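Local structure of serine protease (Arthrobacter nicotinovorans, 3WY8) at residues Gly50-Tyr62 and Gly70-Ala84. The protein is a trypsin-like serine protease with keratinolytic activity that probably cleaves peptide bonds, this chain being the C-terminal protease domain of a longer precursor. Numbering follows the deposited sequence.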
loop_
_atom_site.group_PDB
_atom_site.type_symbol
_atom_site.label_atom_id
_atom_site.label_comp_id
_atom_site.label_asym_id
_atom_site.label_seq_id
_atom_site.Cartn_x
_atom_site.Cartn_y
_atom_site.Cartn_z
ATOM N N GLY A 50 14.472 11.595 -0.836
ATOM C CA GLY A 50 14.177 12.924 -1.341
ATOM C C GLY A 50 12.899 13.513 -0.802
ATOM O O GLY A 50 12.545 13.302 0.361
ATOM N N ALA A 51 12.211 14.252 -1.667
ATOM C CA ALA A 51 11.018 14.987 -1.291
ATOM C C ALA A 51 9.806 14.072 -1.157
ATOM O O ALA A 51 9.745 13.001 -1.770
ATOM C CB ALA A 51 10.739 16.085 -2.309
ATOM N N TYR A 52 8.857 14.502 -0.334
ATOM C CA TYR A 52 7.540 13.887 -0.291
ATOM C C TYR A 52 6.707 14.332 -1.493
ATOM O O TYR A 52 7.004 15.351 -2.122
ATOM C CB TYR A 52 6.829 14.241 1.014
ATOM C CG TYR A 52 7.306 13.432 2.200
ATOM C CD1 TYR A 52 6.815 12.147 2.431
ATOM C CD2 TYR A 52 8.243 13.952 3.094
ATOM C CE1 TYR A 52 7.245 11.395 3.522
ATOM C CE2 TYR A 52 8.683 13.203 4.188
ATOM C CZ TYR A 52 8.176 11.927 4.394
ATOM O OH TYR A 52 8.598 11.179 5.469
ATOM N N ALA A 53 5.674 13.551 -1.811
ATOM C CA ALA A 53 4.736 13.878 -2.881
ATOM C C ALA A 53 4.085 15.237 -2.645
ATOM O O ALA A 53 3.767 15.585 -1.509
ATOM C CB ALA A 53 3.670 12.796 -2.995
ATOM N N THR A 54 3.896 15.993 -3.722
ATOM C CA THR A 54 3.290 17.324 -3.634
ATOM C C THR A 54 1.764 17.280 -3.727
ATOM O O THR A 54 1.082 18.228 -3.333
ATOM C CB THR A 54 3.866 18.287 -4.690
ATOM O OG1 THR A 54 3.794 17.679 -5.985
ATOM C CG2 THR A 54 5.325 18.623 -4.364
ATOM N N ASN A 55 1.237 16.176 -4.255
ATOM C CA ASN A 55 -0.199 15.906 -4.254
ATOM C C ASN A 55 -0.408 14.403 -4.174
ATOM O O ASN A 55 0.341 13.647 -4.783
ATOM C CB ASN A 55 -0.880 16.478 -5.504
ATOM C CG ASN A 55 -2.379 16.684 -5.314
ATOM O OD1 ASN A 55 -3.189 16.203 -6.110
ATOM N ND2 ASN A 55 -2.756 17.393 -4.252
ATOM N N PHE A 56 -1.410 13.984 -3.405
ATOM C CA PHE A 56 -1.638 12.567 -3.105
ATOM C C PHE A 56 -3.131 12.367 -2.885
ATOM O O PHE A 56 -3.699 12.882 -1.915
ATOM C CB PHE A 56 -0.829 12.172 -1.856
ATOM C CG PHE A 56 -0.947 10.715 -1.450
ATOM C CD1 PHE A 56 0.087 9.822 -1.724
ATOM C CD2 PHE A 56 -2.061 10.252 -0.751
ATOM C CE1 PHE A 56 0.011 8.484 -1.327
ATOM C CE2 PHE A 56 -2.155 8.914 -0.353
ATOM C CZ PHE A 56 -1.113 8.029 -0.642
ATOM N N ILE A 57 -3.762 11.639 -3.807
ATOM C CA ILE A 57 -5.209 11.436 -3.798
ATOM C C ILE A 57 -5.529 9.956 -3.628
ATOM O O ILE A 57 -5.012 9.118 -4.358
ATOM C CB ILE A 57 -5.873 11.962 -5.105
ATOM C CG1 ILE A 57 -5.454 13.410 -5.404
ATOM C CG2 ILE A 57 -7.407 11.791 -5.064
ATOM C CD1 ILE A 57 -5.813 14.435 -4.313
ATOM N N PHE A 58 -6.377 9.648 -2.652
ATOM C CA PHE A 58 -6.806 8.280 -2.385
ATOM C C PHE A 58 -8.259 8.123 -2.803
ATOM O O PHE A 58 -9.122 8.905 -2.386
ATOM C CB PHE A 58 -6.613 7.964 -0.895
ATOM C CG PHE A 58 -6.969 6.551 -0.500
ATOM C CD1 PHE A 58 -6.228 5.462 -0.969
ATOM C CD2 PHE A 58 -8.019 6.316 0.381
ATOM C CE1 PHE A 58 -6.547 4.156 -0.580
ATOM C CE2 PHE A 58 -8.346 5.017 0.777
ATOM C CZ PHE A 58 -7.609 3.933 0.292
ATOM N N VAL A 59 -8.525 7.132 -3.653
ATOM C CA VAL A 59 -9.886 6.876 -4.117
ATOM C C VAL A 59 -10.346 5.482 -3.675
ATOM O O VAL A 59 -10.070 4.493 -4.351
ATOM C CB VAL A 59 -10.024 7.030 -5.656
ATOM C CG1 VAL A 59 -11.486 7.035 -6.047
ATOM C CG2 VAL A 59 -9.346 8.312 -6.149
ATOM N N PRO A 60 -11.045 5.401 -2.523
ATOM C CA PRO A 60 -11.536 4.116 -2.023
ATOM C C PRO A 60 -12.524 3.497 -3.000
ATOM O O PRO A 60 -13.348 4.213 -3.575
ATOM C CB PRO A 60 -12.264 4.480 -0.722
ATOM C CG PRO A 60 -11.880 5.861 -0.398
ATOM C CD PRO A 60 -11.439 6.526 -1.659
ATOM N N ALA A 61 -12.419 2.183 -3.196
ATOM C CA ALA A 61 -13.342 1.429 -4.056
ATOM C C ALA A 61 -13.422 1.969 -5.490
ATOM O O ALA A 61 -14.463 1.865 -6.145
ATOM C CB ALA A 61 -14.741 1.336 -3.415
ATOM N N TYR A 62 -12.320 2.543 -5.969
ATOM C CA TYR A 62 -12.208 3.004 -7.352
ATOM C C TYR A 62 -12.577 1.879 -8.317
ATOM O O TYR A 62 -12.165 0.735 -8.133
ATOM C CB TYR A 62 -10.772 3.460 -7.625
ATOM C CG TYR A 62 -10.500 3.981 -9.027
ATOM C CD1 TYR A 62 -10.498 5.349 -9.290
ATOM C CD2 TYR A 62 -10.210 3.106 -10.077
ATOM C CE1 TYR A 62 -10.237 5.841 -10.569
ATOM C CE2 TYR A 62 -9.941 3.590 -11.367
ATOM C CZ TYR A 62 -9.956 4.956 -11.601
ATOM O OH TYR A 62 -9.685 5.442 -12.865
ATOM N N GLY A 70 -15.962 9.301 -2.922
ATOM C CA GLY A 70 -15.232 10.547 -3.145
ATOM C C GLY A 70 -13.731 10.388 -3.313
ATOM O O GLY A 70 -13.189 9.277 -3.219
ATOM N N LYS A 71 -13.068 11.513 -3.578
ATOM C CA LYS A 71 -11.618 11.566 -3.724
ATOM C C LYS A 71 -11.047 12.255 -2.495
ATOM O O LYS A 71 -11.481 13.354 -2.136
ATOM C CB LYS A 71 -11.226 12.342 -4.987
ATOM C CG LYS A 71 -11.704 11.727 -6.302
ATOM C CD LYS A 71 -11.475 12.679 -7.485
ATOM C CE LYS A 71 -12.411 13.891 -7.428
ATOM N NZ LYS A 71 -12.238 14.829 -8.581
ATOM N N TRP A 72 -10.077 11.607 -1.859
ATOM C CA TRP A 72 -9.528 12.071 -0.591
ATOM C C TRP A 72 -8.121 12.609 -0.787
ATOM O O TRP A 72 -7.301 11.979 -1.453
ATOM C CB TRP A 72 -9.553 10.933 0.439
ATOM C CG TRP A 72 -10.951 10.476 0.757
ATOM C CD1 TRP A 72 -11.774 9.719 -0.035
ATOM C CD2 TRP A 72 -11.698 10.772 1.942
ATOM N NE1 TRP A 72 -12.985 9.518 0.591
ATOM C CE2 TRP A 72 -12.965 10.154 1.805
ATOM C CE3 TRP A 72 -11.417 11.490 3.113
ATOM C CZ2 TRP A 72 -13.952 10.237 2.797
ATOM C CZ3 TRP A 72 -12.402 11.575 4.097
ATOM C CH2 TRP A 72 -13.652 10.950 3.928
ATOM N N THR A 73 -7.848 13.779 -0.210
ATOM C CA THR A 73 -6.555 14.447 -0.365
ATOM C C THR A 73 -5.710 14.305 0.904
ATOM O O THR A 73 -6.228 14.424 2.014
ATOM C CB THR A 73 -6.747 15.945 -0.707
ATOM O OG1 THR A 73 -7.560 16.060 -1.881
ATOM C CG2 THR A 73 -5.400 16.637 -0.959
ATOM N N ALA A 74 -4.414 14.045 0.734
ATOM C CA ALA A 74 -3.500 13.908 1.870
ATOM C C ALA A 74 -3.165 15.258 2.478
ATOM O O ALA A 74 -2.829 16.203 1.762
ATOM C CB ALA A 74 -2.218 13.202 1.452
ATOM N N LYS A 75 -3.259 15.346 3.800
ATOM C CA LYS A 75 -2.752 16.525 4.492
ATOM C C LYS A 75 -1.304 16.330 4.933
ATOM O O LYS A 75 -0.543 17.288 4.986
ATOM C CB LYS A 75 -3.653 16.953 5.654
ATOM C CG LYS A 75 -3.742 15.996 6.811
ATOM C CD LYS A 75 -4.367 16.681 8.018
ATOM C CE LYS A 75 -4.345 15.753 9.212
ATOM N NZ LYS A 75 -5.308 16.153 10.271
ATOM N N ALA A 76 -0.918 15.089 5.228
ATOM C CA ALA A 76 0.457 14.797 5.635
ATOM C C ALA A 76 0.891 13.400 5.207
ATOM O O ALA A 76 0.057 12.531 4.966
ATOM C CB ALA A 76 0.619 14.980 7.142
ATOM N N LEU A 77 2.205 13.208 5.096
ATOM C CA LEU A 77 2.781 11.946 4.632
ATOM C C LEU A 77 3.923 11.541 5.543
ATOM O O LEU A 77 4.752 12.379 5.920
ATOM C CB LEU A 77 3.289 12.081 3.193
ATOM C CG LEU A 77 2.314 12.632 2.153
ATOM C CD1 LEU A 77 3.065 13.075 0.902
ATOM C CD2 LEU A 77 1.227 11.612 1.826
ATOM N N TYR A 78 3.967 10.256 5.892
ATOM C CA TYR A 78 4.931 9.747 6.868
ATOM C C TYR A 78 5.662 8.511 6.374
ATOM O O TYR A 78 5.062 7.452 6.212
ATOM C CB TYR A 78 4.230 9.447 8.196
ATOM C CG TYR A 78 3.563 10.669 8.773
ATOM C CD1 TYR A 78 4.262 11.530 9.619
ATOM C CD2 TYR A 78 2.247 10.991 8.441
ATOM C CE1 TYR A 78 3.656 12.670 10.136
ATOM C CE2 TYR A 78 1.633 12.130 8.952
ATOM C CZ TYR A 78 2.343 12.964 9.797
ATOM O OH TYR A 78 1.729 14.089 10.299
ATOM N N ALA A 79 6.961 8.660 6.143
ATOM C CA ALA A 79 7.813 7.538 5.784
ATOM C C ALA A 79 8.951 7.432 6.799
ATOM O O ALA A 79 9.354 8.450 7.374
ATOM C CB ALA A 79 8.363 7.721 4.376
ATOM N N PRO A 80 9.471 6.208 7.032
ATOM C CA PRO A 80 10.617 6.073 7.930
ATOM C C PRO A 80 11.837 6.805 7.385
ATOM O O PRO A 80 11.965 6.977 6.163
ATOM C CB PRO A 80 10.877 4.559 7.970
ATOM C CG PRO A 80 10.122 3.982 6.840
ATOM C CD PRO A 80 8.972 4.901 6.570
ATOM N N THR A 81 12.711 7.242 8.293
ATOM C CA THR A 81 13.960 7.917 7.932
ATOM C C THR A 81 14.735 7.109 6.901
ATOM O O THR A 81 15.273 7.660 5.933
ATOM C CB THR A 81 14.862 8.122 9.179
ATOM O OG1 THR A 81 14.100 8.738 10.221
ATOM C CG2 THR A 81 16.063 8.999 8.843
ATOM N N GLN A 82 14.777 5.796 7.118
ATOM C CA GLN A 82 15.491 4.878 6.243
ATOM C C GLN A 82 14.979 4.939 4.811
ATOM O O GLN A 82 15.757 4.757 3.872
ATOM C CB GLN A 82 15.423 3.450 6.782
ATOM C CG GLN A 82 16.159 3.235 8.111
ATOM C CD GLN A 82 15.291 3.499 9.335
ATOM O OE1 GLN A 82 14.342 4.285 9.291
ATOM N NE2 GLN A 82 15.617 2.833 10.441
ATOM N N TRP A 83 13.684 5.205 4.641
ATOM C CA TRP A 83 13.149 5.441 3.302
ATOM C C TRP A 83 13.427 6.857 2.778
ATOM O O TRP A 83 14.023 7.029 1.708
ATOM C CB TRP A 83 11.645 5.121 3.180
ATOM C CG TRP A 83 11.246 5.302 1.753
ATOM C CD1 TRP A 83 10.580 6.364 1.208
ATOM C CD2 TRP A 83 11.598 4.446 0.665
ATOM N NE1 TRP A 83 10.465 6.203 -0.151
ATOM C CE2 TRP A 83 11.083 5.031 -0.511
ATOM C CE3 TRP A 83 12.290 3.229 0.572
ATOM C CZ2 TRP A 83 11.235 4.444 -1.765
ATOM C CZ3 TRP A 83 12.441 2.641 -0.676
ATOM C CH2 TRP A 83 11.911 3.251 -1.831
ATOM N N ALA A 84 12.965 7.857 3.521
ATOM C CA ALA A 84 13.000 9.251 3.085
ATOM C C ALA A 84 14.419 9.786 2.893
ATOM O O ALA A 84 14.655 10.637 2.028
ATOM C CB ALA A 84 12.228 10.123 4.070
HETATM O O HOH W 1 -1.867 16.041 -1.104
HETATM O O HOH W 2 -14.316 6.687 -3.848
#
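An antiparallel β-hairpin pairing of strand 55-60 with strand 72-74 joins these segments in the six-stranded barrel of the trypsin-like fold; beyond it the two segments diverge and meet through side chains. F58 and W72 form a hydrogen-bonded pair, with F58 N to W72 O at 2.8 Å and W72 N to F58 O at 2.9 Å. A74 N continues the pairing by donating to F56 O. On the face carrying I57 and T73, the I57 CD1 methyl lies against T73 OG1, 3.4 Å away. At the loop end of the hairpin one water donates to both P60 O and G70 O, and P60 CD packs 3.6 Å from W72 CD1, the two side chains crossing at about a right angle. After the corner at K75, L77 is wedged between two aromatic rings: its CD2 makes a CH-π contact over the face of F56, 4.3 Å from the centroid, while its CB touches Y52 CD1. The Y52 side chain, with CG anti to its carbonyl carbon (chi1 -78°), reaches across to accept a 3.1 Å hydrogen bond at OH from A79 N, which lies in the ring plane. A leucine in place of Y52 would probably leave A79 N without this acceptor and lose the ring's contact with L77 CB. G50 N hydrogen-bonds to A84 O, tying the loop to helix 81-84. Strand 94-98 flanks 72-78, with A96 touching F56 and L77; I14 of strand 11-18 packs on F56 and F58, and L106 of helix 106-110 covers F58, P60 and W72.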